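Local coordinates for aspartate carbamoyltransferase (Leishmania major, PDB 7K46), which probably catalyses the transfer of a carbamoyl group from carbamoyl phosphate to L-aspartate, an early step of de novo pyrimidine biosynthesis, at residues P6-G12 with I321-S327; S68-A72 with G314-M319; A224-T228 with S268-D272; L276-A281 with D301-A305. One frame throughout, in Å; residues are numbered along the deposited sequence. Where two conformers were deposited one is given.

Interaction 1: P6-G12 with I321-S327; sequences PVASLKG and ILFSVLS
Val7 N donates to Ser324 OG at 2.9 Å and Gly12 N to Val325 O at 2.8 Å, the latter in the carbonyl plane and on a lone pair; these two bonds tie the N-terminal 6-12 loop to the last turns of helix 309-326. Ser324 OG stands beside its own backbone N (chi1 -61°), which also lets it bond Ala320 O one turn back, so a small hydroxyl joins helix and loop. A water adds a third polar link, donating to both Val7 O and Ser324 O. Gly12 has a positive phi (67°), which glycine takes readily, as it offers its N to Val325 O.

Weaker CH...O contacts run between these bonds: Val325 CA points its hydrogen at Leu10 O (3.4 Å), and Lys11 CA lies near Ser324 O.

The apolar contacts flank them. Leu10 CD2 meets Ile321 CG2 at 4.0 Å, while Pro6 CB lies 3.9 Å from Phe323 CE2, and Pro6 N sits at the ring edge, near its plane. Ser327 OG lies over the centre of one face of that ring and donates to Phe323 O.

Since Val325 O and Ser324 O lie in the final turn, the loop and its water probably supply donors to carbonyls near the helix end.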
loop_
_atom_site.group_PDB
_atom_site.type_symbol
_atom_site.label_atom_id
_atom_site.label_comp_id
_atom_site.label_asym_id
_atom_site.label_seq_id
_atom_site.Cartn_x
_atom_site.Cartn_y
_atom_site.Cartn_z
ATOM N N PRO A 6 -13.885 25.220 4.097
ATOM C CA PRO A 6 -14.504 23.921 4.373
ATOM C C PRO A 6 -15.998 24.068 4.630
ATOM O O PRO A 6 -16.481 25.127 5.038
ATOM C CB PRO A 6 -13.764 23.448 5.628
ATOM C CG PRO A 6 -13.379 24.712 6.318
ATOM C CD PRO A 6 -13.065 25.696 5.225
ATOM N N VAL A 7 -16.743 22.998 4.348
ATOM C CA VAL A 7 -18.161 22.942 4.711
ATOM C C VAL A 7 -18.214 22.675 6.213
ATOM O O VAL A 7 -17.973 21.556 6.672
ATOM C CB VAL A 7 -18.930 21.886 3.913
ATOM C CG1 VAL A 7 -20.431 21.926 4.279
ATOM C CG2 VAL A 7 -18.738 22.115 2.406
ATOM N N ALA A 8 -18.523 23.718 6.987
ATOM C CA ALA A 8 -18.291 23.675 8.428
ATOM C C ALA A 8 -19.109 22.592 9.125
ATOM O O ALA A 8 -18.670 22.049 10.142
ATOM C CB ALA A 8 -18.582 25.045 9.043
ATOM N N SER A 9 -20.292 22.256 8.601
ATOM C CA SER A 9 -21.127 21.272 9.286
ATOM C C SER A 9 -20.495 19.885 9.312
ATOM O O SER A 9 -20.892 19.055 10.138
ATOM C CB SER A 9 -22.505 21.186 8.631
ATOM O OG SER A 9 -22.384 20.790 7.279
ATOM N N LEU A 10 -19.532 19.610 8.434
ATOM C CA LEU A 10 -18.869 18.311 8.435
ATOM C C LEU A 10 -17.684 18.219 9.389
ATOM O O LEU A 10 -17.133 17.126 9.545
ATOM C CB LEU A 10 -18.379 17.944 7.026
ATOM C CG LEU A 10 -19.433 17.397 6.049
ATOM C CD1 LEU A 10 -20.356 18.499 5.551
ATOM C CD2 LEU A 10 -18.790 16.681 4.876
ATOM N N LYS A 11 -17.272 19.315 10.019
ATOM C CA LYS A 11 -16.024 19.306 10.777
ATOM C C LYS A 11 -16.065 18.253 11.884
ATOM O O LYS A 11 -16.951 18.275 12.743
ATOM C CB LYS A 11 -15.754 20.688 11.372
ATOM C CG LYS A 11 -14.447 20.756 12.171
ATOM C CD LYS A 11 -14.281 22.093 12.889
ATOM C CE LYS A 11 -12.948 22.139 13.640
ATOM N NZ LYS A 11 -12.740 23.431 14.356
ATOM N N GLY A 12 -15.109 17.323 11.840
ATOM C CA GLY A 12 -14.977 16.298 12.855
ATOM C C GLY A 12 -16.099 15.285 12.909
ATOM O O GLY A 12 -16.217 14.572 13.903
ATOM N N ILE A 321 -15.173 16.407 0.864
ATOM C CA ILE A 321 -15.632 15.838 2.129
ATOM C C ILE A 321 -14.478 15.707 3.114
ATOM O O ILE A 321 -14.569 16.169 4.260
ATOM C CB ILE A 321 -16.330 14.487 1.883
ATOM C CG1 ILE A 321 -17.667 14.711 1.147
ATOM C CG2 ILE A 321 -16.583 13.756 3.220
ATOM C CD1 ILE A 321 -18.294 13.440 0.603
ATOM N N LEU A 322 -13.379 15.070 2.696
ATOM C CA LEU A 322 -12.257 14.870 3.616
ATOM C C LEU A 322 -11.700 16.202 4.097
ATOM O O LEU A 322 -11.381 16.360 5.282
ATOM C CB LEU A 322 -11.149 14.050 2.947
ATOM C CG LEU A 322 -11.475 12.598 2.594
ATOM C CD1 LEU A 322 -10.413 12.028 1.654
ATOM C CD2 LEU A 322 -11.598 11.738 3.858
ATOM N N PHE A 323 -11.565 17.168 3.184
ATOM C CA PHE A 323 -11.091 18.500 3.549
ATOM C C PHE A 323 -11.985 19.137 4.607
ATOM O O PHE A 323 -11.501 19.767 5.556
ATOM C CB PHE A 323 -11.052 19.368 2.287
ATOM C CG PHE A 323 -10.594 20.778 2.510
ATOM C CD1 PHE A 323 -9.240 21.093 2.513
ATOM C CD2 PHE A 323 -11.521 21.809 2.658
ATOM C CE1 PHE A 323 -8.820 22.406 2.692
ATOM C CE2 PHE A 323 -11.106 23.119 2.838
ATOM C CZ PHE A 323 -9.756 23.419 2.860
ATOM N N SER A 324 -13.295 18.981 4.455
ATOM C CA SER A 324 -14.231 19.596 5.392
ATOM C C SER A 324 -14.231 18.862 6.725
ATOM O O SER A 324 -14.307 19.488 7.791
ATOM C CB SER A 324 -15.632 19.614 4.775
ATOM O OG SER A 324 -15.651 20.382 3.572
ATOM N N VAL A 325 -14.129 17.534 6.687
ATOM C CA VAL A 325 -14.118 16.754 7.925
ATOM C C VAL A 325 -12.885 17.083 8.761
ATOM O O VAL A 325 -12.971 17.256 9.988
ATOM C CB VAL A 325 -14.202 15.250 7.599
ATOM C CG1 VAL A 325 -13.869 14.399 8.843
ATOM C CG2 VAL A 325 -15.599 14.905 7.052
ATOM N N LEU A 326 -11.725 17.220 8.112
ATOM C CA LEU A 326 -10.452 17.277 8.815
ATOM C C LEU A 326 -9.848 18.672 8.930
ATOM O O LEU A 326 -8.846 18.834 9.630
ATOM C CB LEU A 326 -9.437 16.352 8.131
ATOM C CG LEU A 326 -9.759 14.870 8.316
ATOM C CD1 LEU A 326 -8.748 14.012 7.538
ATOM C CD2 LEU A 326 -9.782 14.503 9.804
ATOM N N SER A 327 -10.403 19.683 8.283
ATOM C CA SER A 327 -9.783 20.996 8.391
ATOM C C SER A 327 -10.126 21.609 9.742
ATOM O O SER A 327 -11.278 21.563 10.180
ATOM C CB SER A 327 -10.201 21.912 7.242
ATOM O OG SER A 327 -9.442 21.602 6.077
HETATM O O HOH W 1 -15.574 21.834 8.171
#

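Interaction 2: S68-A72 with G314-M319; sequences SFCAA and GLFMRM
A helix-helix crossing packs the C-terminal helix 309-326, through 314-319, back on helix 63-74 of the carbamoyl-phosphate half, to which 68-72 belongs. The short axes approach to 8.6 Å and cross at -59°, a close fit that the small residues Ser68, Ala71 and Ala72 allow.

Arg318 carries the polar side of the contact. Its chain runs extended from CG to NE across the face of Phe69, with CD 3.9 Å from the ring centroid and only 5° off the normal, a CH-pi contact; NE follows over the same ring, 3.5 Å from Phe69 CE2. Ring and guanidinium planes are 51° apart, so the two groups are not stacked flat. At the guanidinium edge NH1 makes a weak hydrogen bond to Ser68 OG (2.9 Å), whose position anti to the backbone N turns it to the arginine. NH2 is held by Thr143 OG1 of helix 142-156, and NE too is hydrogen-bonded outside the two segments, so each nitrogen of the buried guanidinium has a polar partner.

The other side is apolar. Met319 CG presses on Ala72 CB at 3.5 Å, and Leu315 CD1 reaches over to Ala71 CB at 3.9 Å and to Ala72 N at 3.5 Å. Tyr106 of a second subunit packs on Ala71 and Leu315, so the crossing borders a subunit interface.

Such packing of the C-terminal helix against the N-terminal domain is characteristic of the aspartate/ornithine carbamoyltransferase fold, in which the chain returns to the carbamoyl-phosphate half at its end.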
loop_
_atom_site.group_PDB
_atom_site.type_symbol
_atom_site.label_atom_id
_atom_site.label_comp_id
_atom_site.label_asym_id
_atom_site.label_seq_id
_atom_site.Cartn_x
_atom_site.Cartn_y
_atom_site.Cartn_z
ATOM N N SER A 68 -10.218 5.766 -4.900
ATOM C CA SER A 68 -10.706 7.145 -4.926
ATOM C C SER A 68 -10.502 7.834 -3.576
ATOM O O SER A 68 -10.021 8.974 -3.514
ATOM C CB SER A 68 -12.184 7.160 -5.324
ATOM O OG SER A 68 -12.645 8.487 -5.550
ATOM N N PHE A 69 -10.871 7.160 -2.477
ATOM C CA PHE A 69 -10.614 7.718 -1.144
ATOM C C PHE A 69 -9.124 7.960 -0.920
ATOM O O PHE A 69 -8.729 9.001 -0.379
ATOM C CB PHE A 69 -11.148 6.782 -0.048
ATOM C CG PHE A 69 -12.588 7.024 0.312
ATOM C CD1 PHE A 69 -12.941 8.108 1.107
ATOM C CD2 PHE A 69 -13.577 6.154 -0.118
ATOM C CE1 PHE A 69 -14.281 8.343 1.450
ATOM C CE2 PHE A 69 -14.914 6.373 0.222
ATOM C CZ PHE A 69 -15.261 7.472 1.009
ATOM N N CYS A 70 -8.287 6.996 -1.304
ATOM C CA CYS A 70 -6.845 7.150 -1.105
ATOM C C CYS A 70 -6.286 8.286 -1.945
ATOM O O CYS A 70 -5.477 9.085 -1.458
ATOM C CB CYS A 70 -6.121 5.847 -1.437
ATOM S SG CYS A 70 -6.565 4.543 -0.260
ATOM N N ALA A 71 -6.696 8.369 -3.212
ATOM C CA ALA A 71 -6.206 9.446 -4.068
ATOM C C ALA A 71 -6.679 10.806 -3.566
ATOM O O ALA A 71 -5.919 11.784 -3.589
ATOM C CB ALA A 71 -6.663 9.220 -5.506
ATOM N N ALA A 72 -7.938 10.886 -3.127
ATOM C CA ALA A 72 -8.460 12.129 -2.555
ATOM C C ALA A 72 -7.623 12.577 -1.366
ATOM O O ALA A 72 -7.256 13.755 -1.258
ATOM C CB ALA A 72 -9.921 11.946 -2.135
ATOM N N GLY A 314 -16.253 11.770 -8.510
ATOM C CA GLY A 314 -16.101 11.083 -7.234
ATOM C C GLY A 314 -14.823 11.466 -6.502
ATOM O O GLY A 314 -14.830 11.662 -5.284
ATOM N N LEU A 315 -13.712 11.586 -7.237
ATOM C CA LEU A 315 -12.469 12.050 -6.622
ATOM C C LEU A 315 -12.659 13.410 -5.951
ATOM O O LEU A 315 -12.287 13.604 -4.790
ATOM C CB LEU A 315 -11.355 12.123 -7.674
ATOM C CG LEU A 315 -10.068 12.835 -7.221
ATOM C CD1 LEU A 315 -9.306 12.009 -6.175
ATOM C CD2 LEU A 315 -9.164 13.134 -8.425
ATOM N N PHE A 316 -13.246 14.369 -6.663
ATOM C CA PHE A 316 -13.312 15.713 -6.100
ATOM C C PHE A 316 -14.374 15.845 -5.008
ATOM O O PHE A 316 -14.184 16.614 -4.048
ATOM C CB PHE A 316 -13.504 16.718 -7.235
ATOM C CG PHE A 316 -12.290 16.818 -8.122
ATOM C CD1 PHE A 316 -11.081 17.243 -7.596
ATOM C CD2 PHE A 316 -12.344 16.441 -9.456
ATOM C CE1 PHE A 316 -9.945 17.312 -8.389
ATOM C CE2 PHE A 316 -11.221 16.507 -10.252
ATOM C CZ PHE A 316 -10.013 16.945 -9.711
ATOM N N MET A 317 -15.465 15.085 -5.091
ATOM C CA MET A 317 -16.413 15.078 -3.979
ATOM C C MET A 317 -15.768 14.509 -2.723
ATOM O O MET A 317 -15.965 15.027 -1.617
ATOM C CB MET A 317 -17.668 14.280 -4.356
ATOM C CG MET A 317 -18.694 14.121 -3.202
ATOM S SD MET A 317 -19.268 15.687 -2.493
ATOM C CE MET A 317 -20.253 16.409 -3.830
ATOM N N ARG A 318 -14.975 13.449 -2.870
ATOM C CA ARG A 318 -14.344 12.877 -1.689
ATOM C C ARG A 318 -13.269 13.798 -1.124
ATOM O O ARG A 318 -13.091 13.857 0.096
ATOM C CB ARG A 318 -13.788 11.495 -2.026
ATOM C CG ARG A 318 -14.912 10.474 -2.206
ATOM C CD ARG A 318 -14.405 9.106 -2.675
ATOM N NE ARG A 318 -15.535 8.185 -2.750
ATOM C CZ ARG A 318 -16.018 7.658 -3.868
ATOM N NH1 ARG A 318 -15.431 7.860 -5.039
ATOM N NH2 ARG A 318 -17.119 6.910 -3.809
ATOM N N MET A 319 -12.582 14.561 -1.978
ATOM C CA MET A 319 -11.666 15.589 -1.483
ATOM C C MET A 319 -12.418 16.675 -0.715
ATOM O O MET A 319 -11.991 17.099 0.366
ATOM C CB MET A 319 -10.893 16.207 -2.654
ATOM C CG MET A 319 -9.866 15.270 -3.305
ATOM S SD MET A 319 -9.012 15.999 -4.739
ATOM C CE MET A 319 -8.053 17.312 -3.972
#

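Interaction 3: A224-T228 with S268-D272; sequences ASGLT and SLLID
Leu227 N donates to Ser268 O at 2.9 Å, nearly straight at 167° and close to the line of the C=O bond. Gly226 lets its CA lie close to the same carbonyl, 3.6 Å from Ser268 O. A water-mediated link is less certain, because Ser268 was deposited in two conformers: in the one described, a water donates to both Ser268 OG and Ser225 O, and OG is also hydrogen-bonded to Ser265 O, earlier in helix 262-269. A serine, small and polar, suits this partly exposed helix end.

Both segments belong to the Rossmann-like aspartate-binding half. Segment 224-228 leaves edge strand 220-224 of its parallel sheet and enters helix 229-234, for which Thr228 is the N-cap; its OG1 is hydrogen-bonded to Ile231 N.

Beside these links Leu227 CD1 meets Ile271 CG1 at 3.9 Å, the two side chains meeting at a slant. The same methyl lies 3.8 Å from Leu269 O, so the branched end of Leu227 fits against backbone as well as side chain. Separately, Leu269 CD2 is a methyl lying against a carbonyl oxygen, 3.8 Å from Ser225 O. Leu227, Leu269 and Ile271 all also touch Ile167 of strand 163-167.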
loop_
_atom_site.group_PDB
_atom_site.type_symbol
_atom_site.label_atom_id
_atom_site.label_comp_id
_atom_site.label_asym_id
_atom_site.label_seq_id
_atom_site.Cartn_x
_atom_site.Cartn_y
_atom_site.Cartn_z
ATOM N N ALA A 224 -42.133 1.296 -15.272
ATOM C CA ALA A 224 -42.234 0.591 -16.545
ATOM C C ALA A 224 -41.234 -0.560 -16.556
ATOM O O ALA A 224 -40.238 -0.546 -15.831
ATOM C CB ALA A 224 -41.987 1.529 -17.735
ATOM N N SER A 225 -41.500 -1.563 -17.392
ATOM C CA SER A 225 -40.631 -2.734 -17.431
ATOM C C SER A 225 -39.517 -2.620 -18.462
ATOM O O SER A 225 -38.684 -3.530 -18.555
ATOM C CB SER A 225 -41.452 -4.003 -17.705
ATOM O OG SER A 225 -42.048 -3.952 -18.992
ATOM N N GLY A 226 -39.471 -1.539 -19.230
ATOM C CA GLY A 226 -38.423 -1.387 -20.220
ATOM C C GLY A 226 -38.375 0.032 -20.730
ATOM O O GLY A 226 -39.309 0.813 -20.537
ATOM N N LEU A 227 -37.253 0.360 -21.367
ATOM C CA LEU A 227 -37.104 1.644 -22.031
ATOM C C LEU A 227 -37.884 1.643 -23.337
ATOM O O LEU A 227 -38.065 0.605 -23.977
ATOM C CB LEU A 227 -35.626 1.945 -22.311
ATOM C CG LEU A 227 -34.717 2.132 -21.099
ATOM C CD1 LEU A 227 -33.228 2.154 -21.498
ATOM C CD2 LEU A 227 -35.102 3.411 -20.362
ATOM N N THR A 228 -38.358 2.821 -23.716
ATOM C CA THR A 228 -39.056 3.074 -24.966
ATOM C C THR A 228 -38.523 4.375 -25.527
ATOM O O THR A 228 -37.944 5.187 -24.788
ATOM C CB THR A 228 -40.573 3.196 -24.759
ATOM O OG1 THR A 228 -40.830 4.376 -23.988
ATOM C CG2 THR A 228 -41.143 1.980 -24.029
ATOM N N SER A 268 -34.537 -5.062 -23.039
ATOM C CA SER A 268 -35.410 -3.934 -22.735
ATOM C C SER A 268 -34.742 -2.886 -21.850
ATOM O O SER A 268 -35.244 -1.761 -21.769
ATOM C CB SER A 268 -36.709 -4.421 -22.081
ATOM O OG SER A 268 -36.460 -5.257 -20.966
ATOM N N LEU A 269 -33.625 -3.219 -21.197
ATOM C CA LEU A 269 -32.898 -2.255 -20.382
ATOM C C LEU A 269 -31.616 -1.754 -21.036
ATOM O O LEU A 269 -31.044 -0.762 -20.564
ATOM C CB LEU A 269 -32.548 -2.865 -19.014
ATOM C CG LEU A 269 -33.597 -3.537 -18.114
ATOM C CD1 LEU A 269 -33.131 -3.492 -16.653
ATOM C CD2 LEU A 269 -34.975 -2.927 -18.230
ATOM N N LEU A 270 -31.157 -2.410 -22.102
ATOM C CA LEU A 270 -29.866 -2.101 -22.712
ATOM C C LEU A 270 -29.812 -0.658 -23.196
ATOM O O LEU A 270 -30.742 -0.174 -23.846
ATOM C CB LEU A 270 -29.615 -3.050 -23.892
ATOM C CG LEU A 270 -28.405 -2.723 -24.775
ATOM C CD1 LEU A 270 -27.115 -2.837 -23.981
ATOM C CD2 LEU A 270 -28.357 -3.627 -26.011
ATOM N N ILE A 271 -28.717 0.033 -22.885
ATOM C CA ILE A 271 -28.454 1.359 -23.433
ATOM C C ILE A 271 -27.291 1.228 -24.406
ATOM O O ILE A 271 -26.182 0.844 -24.011
ATOM C CB ILE A 271 -28.154 2.394 -22.333
ATOM C CG1 ILE A 271 -29.381 2.607 -21.436
ATOM C CG2 ILE A 271 -27.765 3.739 -22.957
ATOM C CD1 ILE A 271 -29.062 3.411 -20.183
ATOM N N ASP A 272 -27.549 1.513 -25.681
ATOM C CA ASP A 272 -26.523 1.457 -26.718
ATOM C C ASP A 272 -26.762 2.614 -27.684
ATOM O O ASP A 272 -27.602 3.485 -27.443
ATOM C CB ASP A 272 -26.525 0.090 -27.424
ATOM C CG ASP A 272 -27.871 -0.254 -28.049
ATOM O OD1 ASP A 272 -28.820 0.555 -27.940
ATOM O OD2 ASP A 272 -27.980 -1.352 -28.644
HETATM O O HOH W 2 -37.732 -6.164 -18.742
#

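Interaction 4: L276-A281 with D301-A305; sequences LAHAKA and DDPRA
Arg304 reaches across to a patch of backbone carbonyls while its own neighbour Asp302 holds its guanidinium from the side. NE and NH2 take one carboxylate oxygen each: NE bonds Asp302 OD1, and NH2 bonds Asp302 OD2 at 2.9 Å, a salt bridge whose N-H...O angle is 173°. Asp302 OD1 also accepts from Arg304 N on its anti lone pair, closing an Asx turn. The grip fixes the plane and leaves NH1 facing the other segment.

There NH1 donates to Lys280 O at 2.9 Å; the oxygen lies in the guanidinium plane, though the nitrogen sits 44° above the carbonyl plane. Two waters at the guanidinium edge extend the reach: one accepts from NH1 and lies 2.8 Å from Ala279 O, the other accepts from NH2 and donates to Leu276 O. Arg304 CD lies 3.5 Å from Ala281 O, and the bend at chi3 (-68°) beyond it turns the guanidinium toward Lys280 O and Asp302. The remaining contacts set methyl carbons against polar groups: Leu276 CD1 lies 4.0 Å from Asp302 OD2, and the small Ala279 has its CB 3.8 Å from Arg304 NH1.

The two loops flank edge strand 284-286: residues 276-281 precede it, and 301-305 follow it toward helix 309-326. Arg304 also makes a backbone bond with Val285 of that strand, and Ala279 packs on Val232 of helix 229-234.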
loop_
_atom_site.group_PDB
_atom_site.type_symbol
_atom_site.label_atom_id
_atom_site.label_comp_id
_atom_site.label_asym_id
_atom_site.label_seq_id
_atom_site.Cartn_x
_atom_site.Cartn_y
_atom_site.Cartn_z
ATOM N N LEU A 276 -29.782 5.510 -27.889
ATOM C CA LEU A 276 -29.554 6.946 -27.765
ATOM C C LEU A 276 -30.009 7.734 -28.984
ATOM O O LEU A 276 -29.943 8.967 -28.954
ATOM C CB LEU A 276 -28.072 7.233 -27.515
ATOM C CG LEU A 276 -27.550 6.980 -26.103
ATOM C CD1 LEU A 276 -26.185 7.647 -25.948
ATOM C CD2 LEU A 276 -28.523 7.477 -25.040
ATOM N N ALA A 277 -30.454 7.062 -30.053
ATOM C CA ALA A 277 -30.957 7.779 -31.221
ATOM C C ALA A 277 -32.147 8.662 -30.865
ATOM O O ALA A 277 -32.371 9.690 -31.511
ATOM C CB ALA A 277 -31.340 6.793 -32.325
ATOM N N HIS A 278 -32.908 8.288 -29.839
ATOM C CA HIS A 278 -34.067 9.056 -29.406
ATOM C C HIS A 278 -33.777 9.971 -28.221
ATOM O O HIS A 278 -34.685 10.669 -27.765
ATOM C CB HIS A 278 -35.220 8.110 -29.054
ATOM C CG HIS A 278 -35.703 7.288 -30.210
ATOM N ND1 HIS A 278 -35.312 5.982 -30.409
ATOM C CD2 HIS A 278 -36.542 7.589 -31.231
ATOM C CE1 HIS A 278 -35.889 5.514 -31.503
ATOM N NE2 HIS A 278 -36.642 6.469 -32.020
ATOM N N ALA A 279 -32.540 10.012 -27.732
ATOM C CA ALA A 279 -32.205 10.834 -26.577
ATOM C C ALA A 279 -32.052 12.308 -26.950
ATOM O O ALA A 279 -31.734 12.659 -28.091
ATOM C CB ALA A 279 -30.914 10.334 -25.919
ATOM N N LYS A 280 -32.289 13.172 -25.961
ATOM C CA LYS A 280 -32.020 14.599 -26.077
ATOM C C LYS A 280 -30.558 14.851 -26.440
ATOM O O LYS A 280 -29.674 14.027 -26.192
ATOM C CB LYS A 280 -32.301 15.317 -24.752
ATOM C CG LYS A 280 -33.703 15.181 -24.214
ATOM C CD LYS A 280 -33.845 15.957 -22.912
ATOM C CE LYS A 280 -35.288 15.924 -22.437
ATOM N NZ LYS A 280 -35.516 16.821 -21.277
ATOM N N ALA A 281 -30.304 16.032 -27.006
ATOM C CA ALA A 281 -28.922 16.480 -27.165
ATOM C C ALA A 281 -28.276 16.757 -25.812
ATOM O O ALA A 281 -27.118 16.384 -25.580
ATOM C CB ALA A 281 -28.879 17.721 -28.059
ATOM N N ASP A 301 -17.779 6.784 -26.622
ATOM C CA ASP A 301 -17.220 8.037 -27.122
ATOM C C ASP A 301 -18.277 9.111 -27.336
ATOM O O ASP A 301 -17.943 10.203 -27.806
ATOM C CB ASP A 301 -16.471 7.808 -28.442
ATOM C CG ASP A 301 -15.256 6.924 -28.277
ATOM O OD1 ASP A 301 -14.603 6.997 -27.211
ATOM O OD2 ASP A 301 -14.967 6.149 -29.214
ATOM N N ASP A 302 -19.534 8.812 -27.053
ATOM C CA ASP A 302 -20.595 9.806 -27.175
ATOM C C ASP A 302 -20.421 10.874 -26.100
ATOM O O ASP A 302 -20.183 10.533 -24.933
ATOM C CB ASP A 302 -21.960 9.124 -27.041
ATOM C CG ASP A 302 -23.124 10.039 -27.410
ATOM O OD1 ASP A 302 -23.336 11.038 -26.702
ATOM O OD2 ASP A 302 -23.828 9.755 -28.408
ATOM N N PRO A 303 -20.532 12.161 -26.437
ATOM C CA PRO A 303 -20.348 13.203 -25.408
ATOM C C PRO A 303 -21.308 13.079 -24.235
ATOM O O PRO A 303 -21.000 13.566 -23.138
ATOM C CB PRO A 303 -20.574 14.509 -26.183
ATOM C CG PRO A 303 -20.325 14.159 -27.606
ATOM C CD PRO A 303 -20.783 12.740 -27.770
ATOM N N ARG A 304 -22.450 12.425 -24.418
ATOM C CA ARG A 304 -23.403 12.263 -23.328
ATOM C C ARG A 304 -23.057 11.097 -22.408
ATOM O O ARG A 304 -23.727 10.910 -21.381
ATOM C CB ARG A 304 -24.803 12.085 -23.919
ATOM C CG ARG A 304 -25.236 13.272 -24.754
ATOM C CD ARG A 304 -26.432 12.940 -25.665
ATOM N NE ARG A 304 -26.110 11.997 -26.735
ATOM C CZ ARG A 304 -26.946 11.669 -27.712
ATOM N NH1 ARG A 304 -28.147 12.211 -27.803
ATOM N NH2 ARG A 304 -26.567 10.772 -28.619
ATOM N N ALA A 305 -22.040 10.308 -22.744
ATOM C CA ALA A 305 -21.630 9.187 -21.899
ATOM C C ALA A 305 -20.801 9.752 -20.749
ATOM O O ALA A 305 -19.626 10.080 -20.917
ATOM C CB ALA A 305 -20.848 8.158 -22.709
HETATM O O HOH W 3 -29.902 11.661 -30.025
HETATM O O HOH W 4 -27.953 10.047 -31.159
#

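In the fold
From the N terminus, interaction 1 closes the longest loop, bringing residues 6-12 to the end of helix 309-326. Interaction 2 closes a loop within it, from helix 63-74 to the same C-terminal helix, and the two touch through Leu322 CD1 and Ala72 CB, 3.8 Å apart. Interactions 3 and 4 both lie inside the span of interaction 2 and follow one another without crossing. Interaction 3 joins the loop after edge strand 220-224 to the end of helix 262-269; interaction 4 joins the loops before and after edge strand 284-286. Interactions 1 and 3, about 40 Å apart between centres, lie on opposite sides of the chain's centre; helix 309-326 brings the chain back to the N-terminal half.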